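Local atomic coordinates of alcohol oxidase (Myceliophthora thermophila, PDB entry 6F74), a protein that binds FAD and probably oxidises its substrates with molecular oxygen, as a fungal flavoprotein oxidase of the vanillyl-alcohol oxidase (VAO) type. Residues W39-W45 with F144-I150; S190-K196 with T274-E279; W199-H205 with S299-H305. All coordinates share one frame; numbering follows the deposited sequence.

Interaction 1 (W39-W45 with F144-I150); sequences WPDNSVW and FAKQHNI
The end of helix 135-147, closed by a Schellman motif, packs Phe144, His148 and Ile150 against Trp39 and Pro40, which lead into helix 42-52, and against Val44 and Trp45 of its first turn. Asn149, with positive phi, is the C-prime residue: Ile150 N bonds back to Ala145 O, and the reversal of the chain sets Ile150 among the tryptophans. Its CD1 lies over a face of Trp39, 4.1 Å from the centroid of the six-membered ring in a CH-pi contact, while the same methyl meets Trp45 CZ2 at 3.6 Å and Pro40 CD at 3.8 Å. One methyl thus touches three side chains. Phe144, its CG anti to the backbone N (chi1 -174°), extends from the helix so that CE1 reaches a face of Trp45, 3.5 Å from CZ3; the two rings are inclined at 44°, neither stacked nor perpendicular. Val44 CG1 comes to the edge of Phe144, 3.9 Å from CE2, and also touches His148 CE1. Pro40 CG sits over a face of the His148 imidazole, 4.1 Å from its centroid. No hydrogen bond is established between the segments, and apolar packing carries the contact. On the capped side, Asp41 OD1 accepts Val44 N and Ser43 OG at the N-terminus of helix 42-52. Farther out, Trp45 stacks on Tyr128 and Phe144 on Phe48, while Phe144 and Ile150 also rest on Leu171, which sets the end of helix 135-147 on strand 171-174.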
loop_
_atom_site.group_PDB
_atom_site.type_symbol
_atom_site.label_atom_id
_atom_site.label_comp_id
_atom_site.label_asym_id
_atom_site.label_seq_id
_atom_site.Cartn_x
_atom_site.Cartn_y
_atom_site.Cartn_z
ATOM N N TRP A 39 5.081 -20.808 -26.212
ATOM C CA TRP A 39 4.589 -21.178 -24.885
ATOM C C TRP A 39 4.853 -22.651 -24.665
ATOM O O TRP A 39 4.533 -23.444 -25.523
ATOM C CB TRP A 39 3.097 -20.864 -24.765
ATOM C CG TRP A 39 2.519 -21.018 -23.393
ATOM C CD1 TRP A 39 1.755 -22.044 -22.945
ATOM C CD2 TRP A 39 2.637 -20.088 -22.295
ATOM N NE1 TRP A 39 1.395 -21.838 -21.638
ATOM C CE2 TRP A 39 1.928 -20.649 -21.207
ATOM C CE3 TRP A 39 3.287 -18.846 -22.127
ATOM C CZ2 TRP A 39 1.836 -20.017 -19.966
ATOM C CZ3 TRP A 39 3.203 -18.209 -20.901
ATOM C CH2 TRP A 39 2.483 -18.800 -19.819
ATOM N N PRO A 40 5.448 -23.031 -23.522
ATOM C CA PRO A 40 5.683 -24.461 -23.263
ATOM C C PRO A 40 4.398 -25.302 -23.288
ATOM O O PRO A 40 3.378 -24.843 -22.780
ATOM C CB PRO A 40 6.311 -24.468 -21.866
ATOM C CG PRO A 40 6.803 -23.089 -21.637
ATOM C CD PRO A 40 5.878 -22.191 -22.398
ATOM N N ASP A 41 4.458 -26.502 -23.884
ATOM C CA ASP A 41 3.273 -27.378 -24.002
ATOM C C ASP A 41 2.993 -28.091 -22.679
ATOM O O ASP A 41 3.759 -27.952 -21.727
ATOM C CB ASP A 41 3.394 -28.374 -25.190
ATOM C CG ASP A 41 4.472 -29.433 -24.995
ATOM O OD1 ASP A 41 5.038 -29.560 -23.899
ATOM O OD2 ASP A 41 4.743 -30.159 -25.956
ATOM N N ASN A 42 1.901 -28.844 -22.610
ATOM C CA ASN A 42 1.467 -29.415 -21.344
ATOM C C ASN A 42 2.542 -30.298 -20.687
ATOM O O ASN A 42 2.726 -30.240 -19.477
ATOM C CB ASN A 42 0.124 -30.151 -21.492
ATOM C CG ASN A 42 -1.041 -29.212 -21.892
ATOM O OD1 ASN A 42 -1.861 -29.574 -22.733
ATOM N ND2 ASN A 42 -1.133 -28.012 -21.279
ATOM N N SER A 43 3.295 -31.059 -21.488
ATOM C CA SER A 43 4.333 -31.945 -20.949
ATOM C C SER A 43 5.450 -31.176 -20.223
ATOM O O SER A 43 5.975 -31.629 -19.193
ATOM C CB SER A 43 4.921 -32.815 -22.067
ATOM O OG SER A 43 5.709 -32.026 -22.953
ATOM N N VAL A 44 5.807 -30.003 -20.751
ATOM C CA VAL A 44 6.860 -29.184 -20.151
ATOM C C VAL A 44 6.398 -28.656 -18.797
ATOM O O VAL A 44 7.141 -28.715 -17.831
ATOM C CB VAL A 44 7.319 -28.033 -21.093
ATOM C CG1 VAL A 44 8.302 -27.075 -20.384
ATOM C CG2 VAL A 44 7.955 -28.626 -22.349
ATOM N N TRP A 45 5.169 -28.161 -18.726
ATOM C CA TRP A 45 4.603 -27.685 -17.459
ATOM C C TRP A 45 4.495 -28.800 -16.434
ATOM O O TRP A 45 4.783 -28.593 -15.237
ATOM C CB TRP A 45 3.239 -27.024 -17.675
ATOM C CG TRP A 45 3.320 -25.685 -18.385
ATOM C CD1 TRP A 45 2.945 -25.421 -19.660
ATOM C CD2 TRP A 45 3.784 -24.448 -17.842
ATOM N NE1 TRP A 45 3.152 -24.091 -19.965
ATOM C CE2 TRP A 45 3.665 -23.468 -18.857
ATOM C CE3 TRP A 45 4.287 -24.057 -16.589
ATOM C CZ2 TRP A 45 4.047 -22.134 -18.666
ATOM C CZ3 TRP A 45 4.651 -22.728 -16.400
ATOM C CH2 TRP A 45 4.527 -21.786 -17.441
ATOM N N PHE A 144 13.032 -21.056 -14.662
ATOM C CA PHE A 144 12.050 -21.468 -15.673
ATOM C C PHE A 144 11.482 -20.241 -16.433
ATOM O O PHE A 144 11.339 -20.291 -17.636
ATOM C CB PHE A 144 10.930 -22.319 -15.026
ATOM C CG PHE A 144 9.956 -22.917 -16.003
ATOM C CD1 PHE A 144 8.912 -22.141 -16.535
ATOM C CD2 PHE A 144 10.057 -24.241 -16.389
ATOM C CE1 PHE A 144 8.007 -22.679 -17.415
ATOM C CE2 PHE A 144 9.161 -24.787 -17.287
ATOM C CZ PHE A 144 8.126 -24.004 -17.797
ATOM N N ALA A 145 11.182 -19.147 -15.733
ATOM C CA ALA A 145 10.636 -17.925 -16.367
ATOM C C ALA A 145 11.608 -17.374 -17.386
ATOM O O ALA A 145 11.236 -17.051 -18.519
ATOM C CB ALA A 145 10.358 -16.861 -15.320
ATOM N N LYS A 146 12.868 -17.263 -16.962
ATOM C CA LYS A 146 13.940 -16.772 -17.826
ATOM C C LYS A 146 14.199 -17.740 -18.982
ATOM O O LYS A 146 14.348 -17.326 -20.110
ATOM C CB LYS A 146 15.249 -16.574 -17.031
ATOM C CG LYS A 146 15.222 -15.513 -15.948
ATOM C CD LYS A 146 16.626 -15.186 -15.450
ATOM C CE LYS A 146 17.299 -16.349 -14.750
ATOM N NZ LYS A 146 18.671 -16.024 -14.332
ATOM N N GLN A 147 14.226 -19.029 -18.697
ATOM C CA GLN A 147 14.489 -20.025 -19.724
ATOM C C GLN A 147 13.428 -20.010 -20.836
ATOM O O GLN A 147 13.796 -20.035 -22.031
ATOM C CB GLN A 147 14.554 -21.422 -19.125
ATOM C CG GLN A 147 15.011 -22.475 -20.145
ATOM C CD GLN A 147 15.024 -23.853 -19.598
ATOM O OE1 GLN A 147 14.809 -24.059 -18.418
ATOM N NE2 GLN A 147 15.328 -24.812 -20.454
ATOM N N HIS A 148 12.144 -19.936 -20.455
ATOM C CA HIS A 148 11.072 -19.931 -21.430
ATOM C C HIS A 148 10.559 -18.539 -21.797
ATOM O O HIS A 148 9.523 -18.416 -22.461
ATOM C CB HIS A 148 9.942 -20.874 -21.019
ATOM C CG HIS A 148 10.394 -22.281 -20.788
ATOM N ND1 HIS A 148 10.564 -23.213 -21.798
ATOM C CD2 HIS A 148 10.738 -22.907 -19.637
ATOM C CE1 HIS A 148 10.963 -24.362 -21.276
ATOM N NE2 HIS A 148 11.052 -24.215 -19.964
ATOM N N ASN A 149 11.318 -17.508 -21.414
ATOM C CA ASN A 149 11.004 -16.111 -21.694
ATOM C C ASN A 149 9.574 -15.750 -21.323
ATOM O O ASN A 149 8.834 -15.117 -22.102
ATOM C CB ASN A 149 11.333 -15.810 -23.165
ATOM C CG ASN A 149 10.934 -14.411 -23.593
ATOM O OD1 ASN A 149 11.215 -13.431 -22.900
ATOM N ND2 ASN A 149 10.288 -14.311 -24.747
ATOM N N ILE A 150 9.171 -16.201 -20.148
ATOM C CA ILE A 150 7.828 -15.988 -19.634
ATOM C C ILE A 150 7.950 -14.916 -18.547
ATOM O O ILE A 150 8.878 -14.974 -17.698
ATOM C CB ILE A 150 7.246 -17.289 -19.026
ATOM C CG1 ILE A 150 7.074 -18.350 -20.103
ATOM C CG2 ILE A 150 5.919 -17.038 -18.325
ATOM C CD1 ILE A 150 6.360 -19.618 -19.636
#

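Interaction 2 (S190-K196 with T274-E279); sequences SANKCTK and TANHCE
Cys194 and Cys278 are joined by a disulfide, SG to SG 2.0 Å with chi3 80°, and beside it the carboxamides of Asn192 and Asn276 pair through two hydrogen bonds. Asn276 ND2 gives a nearly straight bond of 2.8 Å to Asn192 OD1, and Asn192 ND2 returns one of 3.2 Å to Asn276 OD1. The amide planes are 56° apart, so each donor has its acceptor in its own amide plane but approaches that acceptor's carbonyl plane at a tilt. The second N-H of Asn192 ND2 goes to Glu279 OE1 at 2.9 Å, on the anti side of a carboxylate nearly coplanar with the amide. A chi1 of 60° seats the Asn192 amide between its own backbone N and carbonyl carbon, aimed across the contact. A leucine here would probably leave Glu279 OE1 without this donor and strip the Asn276 amide of both its bonds across the contact. Around this pair two small motifs shape the loops. Ser190 to Lys193 form a type I beta turn, within which Ser190 OG accepts Asn192 N as an ST turn; on the other segment Asn276 OD1 accepts Cys278 N at 3.0 Å as an Asx turn, from the face of its plane opposite Asn192 ND2. The disulfide and the amide bonds together fasten the loop between strands 179-185 and 203-208 to the residues at and just after the end of strand 272-276, in the FAD-binding region. Beside the disulfide, Lys196 lays CD 3.8 Å from Cys278 SG and CB 3.7 Å from His277 CB. Glu262, on strand 260-266, stands behind the network: its OE1 is hydrogen-bonded to Ser190 OG and Asn276 ND2, and its OE2 to Ala191 N.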
loop_
_atom_site.group_PDB
_atom_site.type_symbol
_atom_site.label_atom_id
_atom_site.label_comp_id
_atom_site.label_asym_id
_atom_site.label_seq_id
_atom_site.Cartn_x
_atom_site.Cartn_y
_atom_site.Cartn_z
ATOM N N SER A 190 23.811 -8.692 12.526
ATOM C CA SER A 190 23.807 -8.621 11.079
ATOM C C SER A 190 24.448 -9.877 10.495
ATOM O O SER A 190 25.448 -10.379 11.017
ATOM C CB SER A 190 24.552 -7.371 10.601
ATOM O OG SER A 190 24.869 -7.462 9.215
ATOM N N ALA A 191 23.894 -10.324 9.367
ATOM C CA ALA A 191 24.430 -11.428 8.592
ATOM C C ALA A 191 25.875 -11.238 8.143
ATOM O O ALA A 191 26.587 -12.227 7.975
ATOM C CB ALA A 191 23.533 -11.698 7.384
ATOM N N ASN A 192 26.312 -9.997 7.932
ATOM C CA ASN A 192 27.727 -9.714 7.568
ATOM C C ASN A 192 28.451 -8.867 8.602
ATOM O O ASN A 192 29.490 -8.277 8.309
ATOM C CB ASN A 192 27.822 -9.071 6.172
ATOM C CG ASN A 192 27.068 -7.741 6.063
ATOM O OD1 ASN A 192 26.691 -7.129 7.068
ATOM N ND2 ASN A 192 26.834 -7.296 4.819
ATOM N N LYS A 193 27.901 -8.824 9.816
ATOM C CA LYS A 193 28.438 -8.051 10.965
ATOM C C LYS A 193 28.618 -6.555 10.744
ATOM O O LYS A 193 29.476 -5.918 11.354
ATOM C CB LYS A 193 29.715 -8.702 11.507
ATOM C CG LYS A 193 29.542 -10.159 11.957
ATOM C CD LYS A 193 28.493 -10.287 13.090
ATOM C CE LYS A 193 28.062 -11.728 13.350
ATOM N NZ LYS A 193 29.192 -12.695 13.360
ATOM N N CYS A 194 27.747 -5.996 9.914
ATOM C CA CYS A 194 27.799 -4.581 9.603
ATOM C C CYS A 194 27.438 -3.728 10.817
ATOM O O CYS A 194 26.420 -3.997 11.488
ATOM C CB CYS A 194 26.854 -4.266 8.444
ATOM S SG CYS A 194 27.025 -2.606 7.778
ATOM N N THR A 195 28.282 -2.712 11.066
ATOM C CA THR A 195 28.119 -1.780 12.183
ATOM C C THR A 195 27.685 -0.386 11.742
ATOM O O THR A 195 27.308 0.479 12.583
ATOM C CB THR A 195 29.415 -1.700 13.001
ATOM O OG1 THR A 195 30.561 -1.733 12.125
ATOM C CG2 THR A 195 29.511 -2.899 13.959
ATOM N N LYS A 196 27.668 -0.176 10.426
ATOM C CA LYS A 196 27.436 1.152 9.866
ATOM C C LYS A 196 25.990 1.642 9.946
ATOM O O LYS A 196 25.763 2.832 9.703
ATOM C CB LYS A 196 27.880 1.159 8.391
ATOM C CG LYS A 196 29.360 1.140 8.171
ATOM C CD LYS A 196 30.228 0.234 9.019
ATOM C CE LYS A 196 31.544 0.070 8.296
ATOM N NZ LYS A 196 32.449 -0.836 9.062
ATOM N N THR A 274 23.486 -10.274 0.329
ATOM C CA THR A 274 23.132 -9.390 1.431
ATOM C C THR A 274 23.102 -7.960 0.921
ATOM O O THR A 274 23.984 -7.542 0.146
ATOM C CB THR A 274 24.142 -9.536 2.597
ATOM O OG1 THR A 274 24.042 -10.876 3.095
ATOM C CG2 THR A 274 23.842 -8.590 3.735
ATOM N N ALA A 275 22.068 -7.225 1.322
ATOM C CA ALA A 275 21.972 -5.799 1.042
ATOM C C ALA A 275 21.834 -5.059 2.368
ATOM O O ALA A 275 20.828 -5.221 3.077
ATOM C CB ALA A 275 20.786 -5.488 0.145
ATOM N N ASN A 276 22.855 -4.272 2.700
ATOM C CA ASN A 276 22.815 -3.421 3.880
ATOM C C ASN A 276 23.817 -2.259 3.733
ATOM O O ASN A 276 24.327 -2.003 2.625
ATOM C CB ASN A 276 22.939 -4.255 5.188
ATOM C CG ASN A 276 24.310 -4.851 5.432
ATOM O OD1 ASN A 276 25.280 -4.542 4.748
ATOM N ND2 ASN A 276 24.391 -5.726 6.435
ATOM N N HIS A 277 24.126 -1.599 4.841
ATOM C CA HIS A 277 24.974 -0.413 4.831
ATOM C C HIS A 277 26.394 -0.733 4.356
ATOM O O HIS A 277 27.065 0.135 3.787
ATOM C CB HIS A 277 24.999 0.256 6.227
ATOM C CG HIS A 277 23.638 0.587 6.763
ATOM N ND1 HIS A 277 22.766 -0.371 7.247
ATOM C CD2 HIS A 277 22.992 1.769 6.877
ATOM C CE1 HIS A 277 21.635 0.206 7.616
ATOM N NE2 HIS A 277 21.747 1.507 7.407
ATOM N N CYS A 278 26.827 -1.983 4.560
ATOM C CA CYS A 278 28.172 -2.436 4.233
ATOM C C CYS A 278 28.279 -3.175 2.920
ATOM O O CYS A 278 29.385 -3.388 2.432
ATOM C CB CYS A 278 28.674 -3.378 5.338
ATOM S SG CYS A 278 28.871 -2.569 6.928
ATOM N N GLU A 279 27.161 -3.615 2.353
ATOM C CA GLU A 279 27.221 -4.524 1.202
ATOM C C GLU A 279 26.070 -4.264 0.244
ATOM O O GLU A 279 24.922 -4.150 0.640
ATOM C CB GLU A 279 27.252 -5.962 1.694
ATOM C CG GLU A 279 27.684 -6.958 0.633
ATOM C CD GLU A 279 27.825 -8.389 1.185
ATOM O OE1 GLU A 279 27.821 -8.562 2.438
ATOM O OE2 GLU A 279 27.839 -9.354 0.382
#

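Interaction 3 (W199-H205 with S299-H305); sequences WTGSAIH and SQHIKVH
Lys303 runs its aliphatic chain across one face of the Trp199 indole. CB begins at the benzo side, 3.8 Å from CZ2; CG then lies almost centrally over the five-membered ring, 3.6 Å from its centroid and 13° off the normal; CD passes between CD2 and CE3, and CE leaves over CE3, 3.9 Å away. Beyond it, NZ bonds to Asp258 O. The opposite indole face has Gly201 N above it, and in the ring plane NE1 donates to Ser202 O, fixing the ring's rotation. That carbonyl also accepts Val304 N, from the other face of its plane. Farther along, Ile204 and Ile302 exchange two backbone bonds as an antiparallel hydrogen-bonded pair, the next rung being His205 with His301. These imidazoles form an offset stack with centroids 4.0 Å apart and planes at 21°. A water bridges His205 NE2, at 2.8 Å, and Ser299 OG. The strands belong to the antiparallel sheet of the FAD-binding region. Amphipathic chemistry is at work here: methylenes and rings supply the packing, while the polar NZ and NE1 end on backbone carbonyls, so the charged lysine can cover an indole and still have its ammonium satisfied.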
loop_
_atom_site.group_PDB
_atom_site.type_symbol
_atom_site.label_atom_id
_atom_site.label_comp_id
_atom_site.label_asym_id
_atom_site.label_seq_id
_atom_site.Cartn_x
_atom_site.Cartn_y
_atom_site.Cartn_z
ATOM N N TRP A 199 22.987 1.056 14.711
ATOM C CA TRP A 199 21.834 0.600 15.474
ATOM C C TRP A 199 22.270 -0.518 16.402
ATOM O O TRP A 199 22.652 -1.592 15.930
ATOM C CB TRP A 199 20.728 0.101 14.540
ATOM C CG TRP A 199 19.488 -0.377 15.271
ATOM C CD1 TRP A 199 19.068 -1.672 15.423
ATOM C CD2 TRP A 199 18.519 0.441 15.933
ATOM N NE1 TRP A 199 17.901 -1.713 16.149
ATOM C CE2 TRP A 199 17.540 -0.431 16.473
ATOM C CE3 TRP A 199 18.390 1.824 16.135
ATOM C CZ2 TRP A 199 16.439 0.037 17.193
ATOM C CZ3 TRP A 199 17.290 2.292 16.863
ATOM C CH2 TRP A 199 16.353 1.390 17.405
ATOM N N THR A 200 22.194 -0.268 17.716
ATOM C CA THR A 200 22.528 -1.311 18.696
ATOM C C THR A 200 21.295 -1.662 19.546
ATOM O O THR A 200 21.417 -2.255 20.635
ATOM C CB THR A 200 23.698 -0.873 19.578
ATOM O OG1 THR A 200 23.362 0.412 20.131
ATOM C CG2 THR A 200 25.057 -0.873 18.779
ATOM N N GLY A 201 20.115 -1.301 19.033
ATOM C CA GLY A 201 18.862 -1.684 19.656
ATOM C C GLY A 201 18.430 -3.051 19.197
ATOM O O GLY A 201 19.196 -3.779 18.527
ATOM N N SER A 202 17.196 -3.410 19.559
ATOM C CA SER A 202 16.645 -4.710 19.213
ATOM C C SER A 202 16.221 -4.776 17.741
ATOM O O SER A 202 16.134 -3.747 17.043
ATOM C CB SER A 202 15.467 -5.046 20.133
ATOM O OG SER A 202 15.837 -5.089 21.501
ATOM N N ALA A 203 15.978 -5.999 17.278
ATOM C CA ALA A 203 15.491 -6.226 15.925
ATOM C C ALA A 203 14.598 -7.453 15.804
ATOM O O ALA A 203 14.544 -8.280 16.726
ATOM C CB ALA A 203 16.642 -6.307 14.962
ATOM N N ILE A 204 13.877 -7.531 14.672
ATOM C CA ILE A 204 13.200 -8.755 14.277
ATOM C C ILE A 204 13.735 -9.222 12.922
ATOM O O ILE A 204 13.778 -8.442 11.958
ATOM C CB ILE A 204 11.660 -8.630 14.314
ATOM C CG1 ILE A 204 11.204 -8.443 15.766
ATOM C CG2 ILE A 204 11.019 -9.880 13.733
ATOM C CD1 ILE A 204 9.699 -8.409 16.029
ATOM N N HIS A 205 14.168 -10.490 12.873
ATOM C CA HIS A 205 14.516 -11.151 11.623
ATOM C C HIS A 205 13.235 -11.690 11.019
ATOM O O HIS A 205 12.668 -12.673 11.498
ATOM C CB HIS A 205 15.538 -12.272 11.856
ATOM C CG HIS A 205 16.081 -12.862 10.581
ATOM N ND1 HIS A 205 16.922 -13.952 10.547
ATOM C CD2 HIS A 205 15.801 -12.563 9.293
ATOM C CE1 HIS A 205 17.190 -14.257 9.293
ATOM N NE2 HIS A 205 16.519 -13.433 8.510
ATOM N N SER A 299 14.212 -12.057 2.866
ATOM C CA SER A 299 14.129 -11.757 4.286
ATOM C C SER A 299 14.534 -10.314 4.521
ATOM O O SER A 299 15.262 -9.731 3.725
ATOM C CB SER A 299 15.057 -12.691 5.066
ATOM O OG SER A 299 16.387 -12.233 4.956
ATOM N N GLN A 300 14.074 -9.740 5.622
ATOM C CA GLN A 300 14.628 -8.469 6.099
ATOM C C GLN A 300 14.802 -8.553 7.605
ATOM O O GLN A 300 14.151 -9.345 8.311
ATOM C CB GLN A 300 13.737 -7.250 5.753
ATOM C CG GLN A 300 13.628 -6.904 4.248
ATOM C CD GLN A 300 12.619 -5.783 3.921
ATOM O OE1 GLN A 300 11.680 -5.550 4.677
ATOM N NE2 GLN A 300 12.840 -5.076 2.811
ATOM N N HIS A 301 15.718 -7.730 8.088
ATOM C CA HIS A 301 15.801 -7.425 9.499
ATOM C C HIS A 301 15.238 -6.011 9.679
ATOM O O HIS A 301 15.629 -5.114 8.934
ATOM C CB HIS A 301 17.248 -7.437 9.964
ATOM C CG HIS A 301 17.868 -8.794 10.049
ATOM N ND1 HIS A 301 17.946 -9.668 8.982
ATOM C CD2 HIS A 301 18.526 -9.386 11.071
ATOM C CE1 HIS A 301 18.612 -10.757 9.354
ATOM N NE2 HIS A 301 18.966 -10.616 10.623
ATOM N N ILE A 302 14.353 -5.810 10.668
ATOM C CA ILE A 302 13.811 -4.491 11.004
ATOM C C ILE A 302 14.205 -4.059 12.415
ATOM O O ILE A 302 14.257 -4.881 13.323
ATOM C CB ILE A 302 12.263 -4.412 10.884
ATOM C CG1 ILE A 302 11.586 -5.512 11.704
ATOM C CG2 ILE A 302 11.841 -4.472 9.419
ATOM C CD1 ILE A 302 10.109 -5.289 11.963
ATOM N N LYS A 303 14.444 -2.759 12.589
ATOM C CA LYS A 303 14.517 -2.156 13.920
ATOM C C LYS A 303 13.196 -2.377 14.624
ATOM O O LYS A 303 12.117 -2.268 14.008
ATOM C CB LYS A 303 14.733 -0.649 13.836
ATOM C CG LYS A 303 16.044 -0.213 13.274
ATOM C CD LYS A 303 16.135 1.312 13.247
ATOM C CE LYS A 303 17.301 1.818 12.406
ATOM N NZ LYS A 303 16.857 3.096 11.672
ATOM N N VAL A 304 13.274 -2.714 15.903
ATOM C CA VAL A 304 12.100 -2.662 16.783
ATOM C C VAL A 304 12.460 -1.803 17.982
ATOM O O VAL A 304 13.634 -1.620 18.299
ATOM C CB VAL A 304 11.533 -4.046 17.164
ATOM C CG1 VAL A 304 10.986 -4.705 15.918
ATOM C CG2 VAL A 304 12.555 -4.940 17.850
ATOM N N HIS A 305 11.435 -1.239 18.614
ATOM C CA HIS A 305 11.602 -0.115 19.518
ATOM C C HIS A 305 11.024 -0.406 20.896
ATOM O O HIS A 305 10.029 -1.109 20.986
ATOM C CB HIS A 305 10.929 1.102 18.884
ATOM C CG HIS A 305 11.520 1.478 17.566
ATOM N ND1 HIS A 305 12.593 2.331 17.443
ATOM C CD2 HIS A 305 11.207 1.080 16.312
ATOM C CE1 HIS A 305 12.912 2.441 16.168
ATOM N NE2 HIS A 305 12.090 1.690 15.457
HETATM O O HOH W 1 17.797 -14.236 6.172
#

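How the interactions relate
The three contacts come from two parts of the fold. Interaction 1 joins the ends of helices 42-52 and 135-147 beside the four-stranded mixed sheet, and closes along the chain before the others open. Interactions 2 and 3 alternate in sequence, 190-196 and 199-205 being followed by 274-279 and 299-305, and both reach the six-stranded antiparallel sheet; their centres lie about 13 Å apart. Interaction 1 is distant, with centres about 37 Å from interaction 2 and 39 Å from interaction 3. A disulfide-linked loop and a strand pairing therefore secure neighbouring parts of one sheet, whereas apolar packing joins the N-terminal region to the FAD-binding region.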